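Pirin family protein (Acinetobacter baumannii, PDB 6D0P) probably acts as a quercetin 2,3-dioxygenase of the pirin family, with a bicupin fold and one bound metal ion per subunit, expected to be iron. Local coordinates at residues D21-Y26 and G121-V126; P65-E70 and G284-I289; E79-D84 and G89-T94; H108-S113 and M125-V130. All coordinates share one frame; numbering follows the deposited sequence.

Interaction 1 of 4, residues D21-Y26 and G121-V126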
# COMPACT_ATOMS: atom_id res chain seq x y z
N ASP A 21 -4.41 7.51 17.13
CA ASP A 21 -5.79 7.39 17.52
C ASP A 21 -6.70 7.57 16.29
O ASP A 21 -7.91 7.67 16.45
CB ASP A 21 -6.16 8.35 18.66
CG ASP A 21 -5.94 9.81 18.35
OD1 ASP A 21 -5.40 10.12 17.26
OD2 ASP A 21 -6.30 10.64 19.21
N GLY A 22 -6.13 7.54 15.08
CA GLY A 22 -6.95 7.76 13.88
C GLY A 22 -6.88 6.62 12.86
O GLY A 22 -7.60 6.67 11.86
N PHE A 23 -6.02 5.60 13.06
CA PHE A 23 -5.91 4.54 12.04
C PHE A 23 -6.08 3.15 12.68
O PHE A 23 -5.12 2.59 13.14
CB PHE A 23 -4.57 4.63 11.30
CG PHE A 23 -4.33 5.96 10.65
CD1 PHE A 23 -4.84 6.25 9.39
CD2 PHE A 23 -3.59 6.94 11.29
CE1 PHE A 23 -4.62 7.49 8.80
CE2 PHE A 23 -3.37 8.18 10.70
CZ PHE A 23 -3.90 8.45 9.46
N PRO A 24 -7.31 2.63 12.68
CA PRO A 24 -7.60 1.29 13.19
C PRO A 24 -7.35 0.32 12.04
O PRO A 24 -8.18 0.23 11.15
CB PRO A 24 -9.07 1.36 13.61
CG PRO A 24 -9.68 2.36 12.67
CD PRO A 24 -8.55 3.30 12.27
N VAL A 25 -6.21 -0.37 12.08
CA VAL A 25 -5.78 -1.15 10.93
C VAL A 25 -5.61 -2.64 11.26
O VAL A 25 -5.37 -3.05 12.39
CB VAL A 25 -4.45 -0.60 10.38
CG1 VAL A 25 -4.59 0.82 9.84
CG2 VAL A 25 -3.34 -0.66 11.43
N TYR A 26 -5.68 -3.42 10.18
CA TYR A 26 -5.38 -4.84 10.17
C TYR A 26 -4.12 -4.96 9.32
O TYR A 26 -4.14 -4.58 8.12
CB TYR A 26 -6.51 -5.65 9.53
CG TYR A 26 -7.82 -5.54 10.27
CD1 TYR A 26 -8.68 -4.47 10.06
CD2 TYR A 26 -8.16 -6.46 11.24
CE1 TYR A 26 -9.88 -4.35 10.77
CE2 TYR A 26 -9.33 -6.35 11.96
CZ TYR A 26 -10.21 -5.31 11.71
OH TYR A 26 -11.36 -5.23 12.43
N GLY A 121 -18.02 10.15 9.86
CA GLY A 121 -18.45 9.10 8.94
C GLY A 121 -17.44 7.96 8.88
O GLY A 121 -16.54 7.89 9.71
N LEU A 122 -17.58 7.07 7.89
CA LEU A 122 -16.71 5.91 7.78
C LEU A 122 -15.37 6.33 7.18
O LEU A 122 -15.29 7.12 6.25
CB LEU A 122 -17.35 4.83 6.90
CG LEU A 122 -18.64 4.20 7.43
CD1 LEU A 122 -19.27 3.29 6.39
CD2 LEU A 122 -18.37 3.44 8.72
N PHE A 123 -14.33 5.75 7.73
CA PHE A 123 -12.98 5.96 7.30
C PHE A 123 -12.46 4.62 6.79
O PHE A 123 -12.61 3.61 7.47
CB PHE A 123 -12.13 6.46 8.47
CG PHE A 123 -10.70 6.77 8.13
CD1 PHE A 123 -10.36 7.96 7.51
CD2 PHE A 123 -9.69 5.88 8.45
CE1 PHE A 123 -9.05 8.27 7.21
CE2 PHE A 123 -8.37 6.19 8.16
CZ PHE A 123 -8.05 7.37 7.53
N GLU A 124 -11.87 4.60 5.61
CA GLU A 124 -11.34 3.36 5.05
C GLU A 124 -10.13 3.72 4.19
O GLU A 124 -10.24 4.61 3.34
CB GLU A 124 -12.41 2.63 4.22
CG GLU A 124 -11.93 1.30 3.64
CD GLU A 124 -12.91 0.64 2.68
OE1 GLU A 124 -13.83 1.36 2.19
OE2 GLU A 124 -12.75 -0.60 2.42
N MSE A 125 -9.01 3.07 4.43
CA MSE A 125 -7.80 3.35 3.66
C MSE A 125 -6.86 2.19 3.70
O MSE A 125 -7.04 1.28 4.49
CB MSE A 125 -7.10 4.63 4.15
CG MSE A 125 -6.46 4.53 5.52
SE MSE A 125 -4.95 5.81 5.72
CE MSE A 125 -3.63 4.37 5.91
N VAL A 126 -5.88 2.22 2.81
CA VAL A 126 -4.77 1.26 2.78
C VAL A 126 -3.46 2.06 2.81
O VAL A 126 -3.35 3.13 2.12
CB VAL A 126 -4.81 0.35 1.53
CG1 VAL A 126 -3.45 -0.27 1.24
CG2 VAL A 126 -5.87 -0.73 1.69

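Interaction 2 of 4, residues P65-E70 and G284-I289. With MN (manganese (II) ion), chain G.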
# COMPACT_ATOMS: atom_id res chain seq x y z
N PRO A 65 9.37 9.64 11.85
CA PRO A 65 10.27 9.59 10.73
C PRO A 65 10.12 8.35 9.84
O PRO A 65 9.55 7.33 10.27
CB PRO A 65 11.65 9.56 11.39
CG PRO A 65 11.41 8.77 12.64
CD PRO A 65 10.03 9.18 13.08
N HIS A 66 10.65 8.47 8.63
CA HIS A 66 10.81 7.35 7.70
C HIS A 66 12.11 7.53 6.94
O HIS A 66 12.49 8.69 6.61
CB HIS A 66 9.68 7.24 6.66
CG HIS A 66 8.32 6.99 7.20
ND1 HIS A 66 7.99 5.81 7.85
CD2 HIS A 66 7.18 7.72 7.13
CE1 HIS A 66 6.71 5.85 8.20
NE2 HIS A 66 6.18 7.00 7.74
N ARG A 67 12.80 6.43 6.65
CA ARG A 67 13.95 6.49 5.79
C ARG A 67 14.09 5.16 5.05
O ARG A 67 13.91 4.09 5.66
CB ARG A 67 15.23 6.78 6.57
CG ARG A 67 16.51 6.63 5.75
CD ARG A 67 17.80 6.89 6.54
NE ARG A 67 17.99 8.31 6.82
CZ ARG A 67 19.02 8.82 7.49
NH1 ARG A 67 19.93 8.01 8.01
NH2 ARG A 67 19.14 10.13 7.61
N GLY A 68 14.39 5.25 3.75
CA GLY A 68 14.79 4.08 2.97
C GLY A 68 13.73 3.46 2.07
O GLY A 68 14.05 2.52 1.33
N PHE A 69 12.51 3.93 2.10
CA PHE A 69 11.46 3.27 1.35
C PHE A 69 10.37 4.28 1.02
O PHE A 69 10.54 5.50 1.22
CB PHE A 69 10.94 2.06 2.15
CG PHE A 69 10.37 2.44 3.48
CD1 PHE A 69 11.19 2.67 4.57
CD2 PHE A 69 9.00 2.59 3.64
CE1 PHE A 69 10.66 3.03 5.80
CE2 PHE A 69 8.47 2.95 4.87
CZ PHE A 69 9.30 3.18 5.94
N GLU A 70 9.28 3.77 0.45
CA GLU A 70 8.16 4.61 0.05
C GLU A 70 6.89 4.18 0.79
O GLU A 70 6.74 3.00 1.11
CB GLU A 70 7.89 4.48 -1.45
CG GLU A 70 9.12 4.64 -2.30
CD GLU A 70 8.83 4.77 -3.79
OE1 GLU A 70 8.41 3.75 -4.40
OE2 GLU A 70 8.97 5.89 -4.31
N GLY A 284 18.22 14.62 16.47
CA GLY A 284 17.40 15.73 15.94
C GLY A 284 17.69 16.13 14.50
O GLY A 284 17.21 17.18 14.07
N LYS A 285 18.39 15.31 13.70
CA LYS A 285 18.72 15.75 12.32
C LYS A 285 17.53 15.68 11.35
O LYS A 285 17.65 16.16 10.23
CB LYS A 285 19.88 14.92 11.76
CG LYS A 285 21.23 15.21 12.41
CD LYS A 285 22.39 14.59 11.65
CE LYS A 285 23.74 15.02 12.19
NZ LYS A 285 23.91 14.66 13.61
N PHE A 286 16.39 15.09 11.74
CA PHE A 286 15.22 15.06 10.82
C PHE A 286 14.38 16.34 10.99
O PHE A 286 13.40 16.53 10.25
CB PHE A 286 14.37 13.81 11.04
CG PHE A 286 14.87 12.49 10.47
CD1 PHE A 286 16.04 11.91 10.92
CD2 PHE A 286 14.10 11.78 9.57
CE1 PHE A 286 16.46 10.68 10.43
CE2 PHE A 286 14.52 10.54 9.09
CZ PHE A 286 15.70 9.99 9.53
N GLY A 287 14.69 17.19 11.98
CA GLY A 287 13.97 18.48 12.19
C GLY A 287 12.76 18.36 13.11
O GLY A 287 12.75 17.54 14.04
N SER A 288 11.74 19.19 12.87
CA SER A 288 10.50 19.19 13.69
C SER A 288 9.33 19.83 12.93
O SER A 288 9.54 20.64 12.01
CB SER A 288 10.73 19.88 15.02
OG SER A 288 11.13 21.23 14.82
N ILE A 289 8.10 19.49 13.32
CA ILE A 289 6.92 20.07 12.68
C ILE A 289 6.30 21.12 13.61
O ILE A 289 5.93 20.81 14.74
CB ILE A 289 5.89 18.98 12.34
CG1 ILE A 289 6.49 17.84 11.51
CG2 ILE A 289 4.69 19.60 11.64
CD1 ILE A 289 5.53 16.72 11.23
MN MN G . 4.18 7.86 7.98
O HOH W 1 3.39 7.37 5.70
O HOH W 2 3.37 5.81 8.29

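Interaction 3 of 4, residues E79-D84 and G89-T94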
# COMPACT_ATOMS: atom_id res chain seq x y z
N GLU A 79 -10.79 11.07 4.40
CA GLU A 79 -9.68 11.82 3.83
C GLU A 79 -8.54 11.91 4.84
O GLU A 79 -8.79 11.97 6.03
CB GLU A 79 -10.07 13.28 3.55
CG GLU A 79 -11.29 13.48 2.69
CD GLU A 79 -11.53 14.93 2.27
OE1 GLU A 79 -11.01 15.88 2.97
OE2 GLU A 79 -12.26 15.14 1.24
N VAL A 80 -7.30 11.97 4.33
CA VAL A 80 -6.11 12.06 5.16
C VAL A 80 -5.31 13.30 4.76
O VAL A 80 -5.05 13.52 3.57
CB VAL A 80 -5.25 10.78 5.03
CG1 VAL A 80 -3.89 10.90 5.71
CG2 VAL A 80 -5.99 9.56 5.55
N THR A 81 -4.94 14.12 5.75
CA THR A 81 -4.06 15.24 5.55
C THR A 81 -2.69 14.86 6.15
O THR A 81 -2.62 14.24 7.22
CB THR A 81 -4.62 16.52 6.15
OG1 THR A 81 -5.79 16.88 5.41
CG2 THR A 81 -3.64 17.68 6.10
N HIS A 82 -1.62 15.18 5.44
CA HIS A 82 -0.28 14.89 5.91
C HIS A 82 0.54 16.17 5.79
O HIS A 82 0.26 17.01 4.95
CB HIS A 82 0.34 13.69 5.18
CG HIS A 82 0.34 13.84 3.69
ND1 HIS A 82 1.45 14.24 2.99
CD2 HIS A 82 -0.66 13.70 2.78
CE1 HIS A 82 1.15 14.32 1.71
NE2 HIS A 82 -0.14 13.98 1.55
N LYS A 83 1.52 16.31 6.66
CA LYS A 83 2.35 17.49 6.72
C LYS A 83 3.73 17.08 7.23
O LYS A 83 3.81 16.36 8.22
CB LYS A 83 1.77 18.53 7.69
CG LYS A 83 2.63 19.78 7.86
CD LYS A 83 1.94 20.99 8.45
CE LYS A 83 1.56 20.83 9.91
NZ LYS A 83 1.05 22.11 10.46
N ASP A 84 4.79 17.55 6.57
CA ASP A 84 6.16 17.22 7.00
C ASP A 84 6.81 18.40 7.74
O ASP A 84 6.19 19.44 7.96
CB ASP A 84 7.02 16.72 5.85
CG ASP A 84 7.27 17.74 4.76
OD1 ASP A 84 7.47 18.96 5.08
OD2 ASP A 84 7.22 17.33 3.62
N GLY A 89 3.47 18.46 2.17
CA GLY A 89 2.32 17.67 2.56
C GLY A 89 1.14 17.92 1.65
O GLY A 89 1.29 18.42 0.55
N GLY A 90 -0.05 17.56 2.09
CA GLY A 90 -1.23 17.78 1.28
C GLY A 90 -2.41 17.01 1.83
O GLY A 90 -2.34 16.44 2.93
N THR A 91 -3.49 16.98 1.05
CA THR A 91 -4.69 16.26 1.48
C THR A 91 -5.07 15.20 0.45
O THR A 91 -5.21 15.49 -0.72
CB THR A 91 -5.85 17.22 1.75
OG1 THR A 91 -5.52 17.98 2.91
CG2 THR A 91 -7.15 16.50 2.00
N ILE A 92 -5.22 13.98 0.94
CA ILE A 92 -5.60 12.84 0.12
C ILE A 92 -7.12 12.68 0.22
O ILE A 92 -7.62 12.24 1.25
CB ILE A 92 -4.88 11.57 0.62
CG1 ILE A 92 -3.38 11.80 0.84
CG2 ILE A 92 -5.16 10.39 -0.30
CD1 ILE A 92 -2.66 10.66 1.53
N LYS A 93 -7.85 13.03 -0.82
CA LYS A 93 -9.31 12.90 -0.78
C LYS A 93 -9.70 11.48 -1.18
O LYS A 93 -8.84 10.68 -1.63
CB LYS A 93 -9.98 13.92 -1.70
CG LYS A 93 -9.65 15.38 -1.46
CD LYS A 93 -10.44 16.31 -2.36
CE LYS A 93 -10.06 17.76 -2.20
NZ LYS A 93 -10.91 18.66 -3.02
N THR A 94 -10.98 11.14 -1.02
CA THR A 94 -11.47 9.81 -1.38
C THR A 94 -11.13 9.55 -2.86
O THR A 94 -11.39 10.38 -3.73
CB THR A 94 -12.97 9.67 -1.10
OG1 THR A 94 -13.14 9.53 0.31
CG2 THR A 94 -13.60 8.46 -1.76
O HOH W 3 -13.02 13.20 -0.30

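Interaction 4 of 4, residues H108-S113 and M125-V130. With MN (manganese (II) ion), chain G.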
# COMPACT_ATOMS: atom_id res chain seq x y z
N HIS A 108 7.08 13.41 9.35
CA HIS A 108 5.74 13.87 9.02
C HIS A 108 4.69 13.35 10.00
O HIS A 108 4.93 12.47 10.84
CB HIS A 108 5.44 13.52 7.56
CG HIS A 108 5.05 12.10 7.27
ND1 HIS A 108 4.31 11.77 6.16
CD2 HIS A 108 5.23 10.96 7.96
CE1 HIS A 108 4.08 10.46 6.17
NE2 HIS A 108 4.62 9.95 7.27
N GLU A 109 3.53 13.98 9.88
CA GLU A 109 2.35 13.61 10.62
C GLU A 109 1.26 13.29 9.59
O GLU A 109 1.27 13.82 8.47
CB GLU A 109 1.91 14.74 11.55
CG GLU A 109 1.55 16.00 10.81
CD GLU A 109 1.21 17.19 11.69
OE1 GLU A 109 0.35 18.01 11.27
OE2 GLU A 109 1.81 17.30 12.79
N GLU A 110 0.34 12.41 9.98
CA GLU A 110 -0.77 11.96 9.14
C GLU A 110 -2.02 11.95 10.02
O GLU A 110 -2.07 11.27 11.04
CB GLU A 110 -0.50 10.56 8.55
CG GLU A 110 0.73 10.48 7.65
CD GLU A 110 1.25 9.08 7.30
OE1 GLU A 110 2.06 8.49 8.09
OE2 GLU A 110 0.89 8.59 6.21
N PHE A 111 -3.08 12.58 9.55
CA PHE A 111 -4.27 12.66 10.37
C PHE A 111 -5.48 12.90 9.48
O PHE A 111 -5.35 13.28 8.30
CB PHE A 111 -4.10 13.78 11.38
CG PHE A 111 -3.64 15.07 10.74
CD1 PHE A 111 -2.29 15.34 10.58
CD2 PHE A 111 -4.55 15.99 10.27
CE1 PHE A 111 -1.88 16.51 9.97
CE2 PHE A 111 -4.14 17.17 9.68
CZ PHE A 111 -2.80 17.43 9.53
N HIS A 112 -6.66 12.73 10.06
CA HIS A 112 -7.86 12.89 9.29
C HIS A 112 -7.92 14.35 8.80
O HIS A 112 -7.55 15.28 9.54
CB HIS A 112 -9.11 12.57 10.12
CG HIS A 112 -9.19 11.17 10.63
ND1 HIS A 112 -10.13 10.80 11.58
CD2 HIS A 112 -8.45 10.07 10.38
CE1 HIS A 112 -9.95 9.53 11.89
NE2 HIS A 112 -8.93 9.06 11.16
N SER A 113 -8.36 14.57 7.59
CA SER A 113 -8.46 15.93 7.09
C SER A 113 -9.43 16.74 7.95
O SER A 113 -10.34 16.18 8.54
CB SER A 113 -8.92 15.95 5.67
OG SER A 113 -10.32 15.79 5.60
N MSE A 125 -9.01 3.07 4.43
CA MSE A 125 -7.80 3.35 3.66
C MSE A 125 -6.86 2.19 3.70
O MSE A 125 -7.04 1.28 4.49
CB MSE A 125 -7.10 4.63 4.15
CG MSE A 125 -6.46 4.53 5.52
SE MSE A 125 -4.95 5.81 5.72
CE MSE A 125 -3.63 4.37 5.91
N VAL A 126 -5.88 2.22 2.81
CA VAL A 126 -4.77 1.26 2.78
C VAL A 126 -3.46 2.06 2.81
O VAL A 126 -3.35 3.13 2.12
CB VAL A 126 -4.81 0.35 1.53
CG1 VAL A 126 -3.45 -0.27 1.24
CG2 VAL A 126 -5.87 -0.73 1.69
N GLN A 127 -2.52 1.61 3.63
CA GLN A 127 -1.15 2.11 3.56
C GLN A 127 -0.23 0.93 3.22
O GLN A 127 -0.22 -0.11 3.90
CB GLN A 127 -0.66 2.87 4.81
CG GLN A 127 0.76 3.41 4.60
CD GLN A 127 1.22 4.46 5.59
OE1 GLN A 127 2.11 4.21 6.42
NE2 GLN A 127 0.61 5.65 5.51
N LEU A 128 0.50 1.11 2.13
CA LEU A 128 1.43 0.13 1.60
C LEU A 128 2.85 0.70 1.63
O LEU A 128 3.09 1.83 1.16
CB LEU A 128 1.01 -0.17 0.15
CG LEU A 128 1.98 -1.01 -0.67
CD1 LEU A 128 1.94 -2.45 -0.22
CD2 LEU A 128 1.63 -0.95 -2.15
N TRP A 129 3.79 -0.03 2.19
CA TRP A 129 5.18 0.36 2.14
C TRP A 129 5.84 -0.42 1.00
O TRP A 129 5.68 -1.64 0.93
CB TRP A 129 5.87 0.05 3.45
CG TRP A 129 5.44 0.85 4.63
CD1 TRP A 129 4.35 1.68 4.76
CD2 TRP A 129 6.06 0.81 5.93
NE1 TRP A 129 4.31 2.21 6.02
CE2 TRP A 129 5.34 1.69 6.76
CE3 TRP A 129 7.19 0.17 6.43
CZ2 TRP A 129 5.70 1.91 8.09
CZ3 TRP A 129 7.56 0.39 7.74
CH2 TRP A 129 6.81 1.23 8.56
N VAL A 130 6.59 0.27 0.17
CA VAL A 130 7.32 -0.29 -0.95
C VAL A 130 8.81 -0.02 -0.75
O VAL A 130 9.23 1.14 -0.53
CB VAL A 130 6.84 0.31 -2.28
CG1 VAL A 130 7.56 -0.32 -3.47
CG2 VAL A 130 5.33 0.18 -2.44
MN MN G . 4.18 7.86 7.98
O HOH W 1 3.39 7.37 5.70
O HOH W 2 3.37 5.81 8.29

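Interaction 1 of 4, residues D21-Y26 and G121-V126
Phe23 meets Phe123 and selenomethionine Met125 through one side of its ring, and no hydrogen bond crosses between D21-Y26 and G121-V126. Its CE1 lies 3.7 Å from Phe123 CZ, and the neighbouring CD1 is just as near Phe123 CE2. The ring planes stand 63° apart with centroids separated by 5.7 Å, an oblique aromatic pair that is neither a stack nor a T. Met125 adds a Met-aromatic contact: in one of its two conformers, SE comes within 3.5 Å of Phe23 CE1, 70° off the ring normal. Phe123 reaches across because its CG is anti to the backbone N (chi1 -178°), which extends the ring from its strand; the CA atoms of Phe23 and Phe123 remain 8.6 Å apart. Gly22 O lies 3.8 Å from Phe123 CE2, and that same carbonyl accepts a hydrogen bond from His112 NE2, whose ring also meets Phe123. Val80 of strand 80-84 touches Phe23, Phe123 and Met125 alike. The contact is apolar and buried inside the N-terminal cupin barrel: strands 23-30 and 121-131 both flank strand 41-52 in one antiparallel sheet, and their side chains meet strand 80-84 of the other sheet.

Interaction 2 of 4, residues P65-E70 and G284-I289
Phe286, in the C-terminal tail, packs on P65-E70 of the N-terminal cupin, the segment that supplies metal ligand His66. It belongs to a type I beta turn from Gly284 to Gly287 that follows helix 271-282, which ends in a Schellman motif with Gly284 as its C-prime residue. Apolar contact comes from Pro65, whose CB sits 3.8 Å from Phe286 CD2 and approaches the ring obliquely. The second kind of contact involves the Arg67 guanidinium, over one face of which lies Phe286 CE1, 3.9 Å from Arg67 NH2; the two planes are only 25° apart, although the side chains as wholes run at a slant. Arg67, just past the end of strand 64-66, sends its side chain away from its own backbone N (chi1 170°) and then bends at chi3, which brings NE and NH2 to the ring. Its charge is held from outside, by a salt bridge of NH1 to Asp280 and a hydrogen bond of NE to Ala104 O. Metal coordination lies on another side of the segment: the CB of His66 points away from the tail, and NE2 binds manganese at 2.2 Å, together with His64, His108, Glu110 and two waters. The backbone of this ligand still meets the tail, for His66 O lies at the edge of the Phe286 ring, in its plane, 3.7 Å from CE2.

Interaction 3 of 4, residues E79-D84 and G89-T94
Glu79, Ile92 and His82 have the most surface buried where E79-D84 and G89-T94 pair as the two strands of an antiparallel hairpin, their axes 4.6 Å apart and at 172°. Ile92 forms a hydrogen-bonded pair with Val80: its N gives a nearly straight bond to Val80 O (2.7 Å, 171°), and Val80 N returns one to Ile92 O. Its side chain shares a face with those of Val80 and His82, and Ile92 CG1 touches the edge of the His82 ring, 3.8 Å from His82 CD2. His82 pairs with Gly90 by two further backbone bonds. With CG between the backbone N and the carbonyl carbon (chi1 55°), its ring folds back over the partner strand, where Gly90 N lies over one face, 3.5 Å above the plane and offset toward the rim. Glu79 lies alongside Lys93, both side chains pointing the same way. A water bridges the two segments just past the strand ends, donating to Glu79 OE2 at 2.6 Å and accepting from Thr94 N; Glu79 OE1 is taken by Ser113. On the opposite face, next to the Val80-Ile92 pair, Thr81 OG1 and Thr91 OG1 share a 2.7 Å hydrogen bond. The strand chemistry divides by face: Val80, His82 and Ile92 turn inward, toward strands 97-101 and 121-131, while hydroxyls join the outer one. At the strand ends, Glu79 OE2 and Lys93 NZ, 5.7 Å apart, could attract only at a distance.

Interaction 4 of 4, residues H108-S113 and M125-V130
Glu110 and Gln127 reach toward each other from facing strands whose nearest CA atoms, their own, are 11.3 Å apart. The carboxylate and amide are nearly coplanar, with 13° between their planes, while the side chains approach at a slant. Gln127 NE2 gives its hydrogen bond to Glu110 OE2 at 3.0 Å, on the syn side of that oxygen and somewhat out of the carboxylate plane; the N-H...O angle of 139° shows a bent bond. Gln127 spans the distance because a chi1 of -177° carries its chain straight out from the strand, and it stays extended beyond CG. Two further bonds fix the flip of its amide: Trp129 NE1 donates to Gln127 OE1 at 3.0 Å, almost within the indole plane, and NE2 also bonds Thr73 OG1. The two carboxylate oxygens divide their work. OE1 binds manganese at 2.2 Å, whereas OE2 takes Gln127 and a weak bond from one metal-bound water. The other metal-bound water donates to Gln127 OE1 at 2.8 Å, so Gln127 is a second-shell residue that touches both a protein ligand and a coordinated water. His108 NE2 binds the ion at 2.3 Å from the same strand as Glu110. With His64 and His66 completing the protein ligands, three histidines and one glutamate hold the metal, the site characteristic of the cupin barrel in the pirin family.

Interactions 2 and 4 meet at the manganese ion: interaction 2 supplies His66, and interaction 4 supplies His108 and Glu110, with Glu110 OE1 nearly opposite His66 NE2. They share both metal-bound waters, and His66 NE2 lies 3.4 Å from His108 NE2. Interactions 1 and 4 share Met125 and Val126 of strand 121-131, and Phe23 CE2 lies 3.4 Å from Glu110 O, which places the aromatic cluster just behind a metal ligand; the Phe23 side chain is about 8 Å from the ion. Interaction 3 borders that cluster, with Val80 CG2 3.6 Å from Phe123 CZ, and joins interaction 4 through Thr81 N and Phe111 O at 2.7 Å. In one conformer, Ile289 CD1, 3.5 Å from Lys83 O, brings the tail against the hairpin.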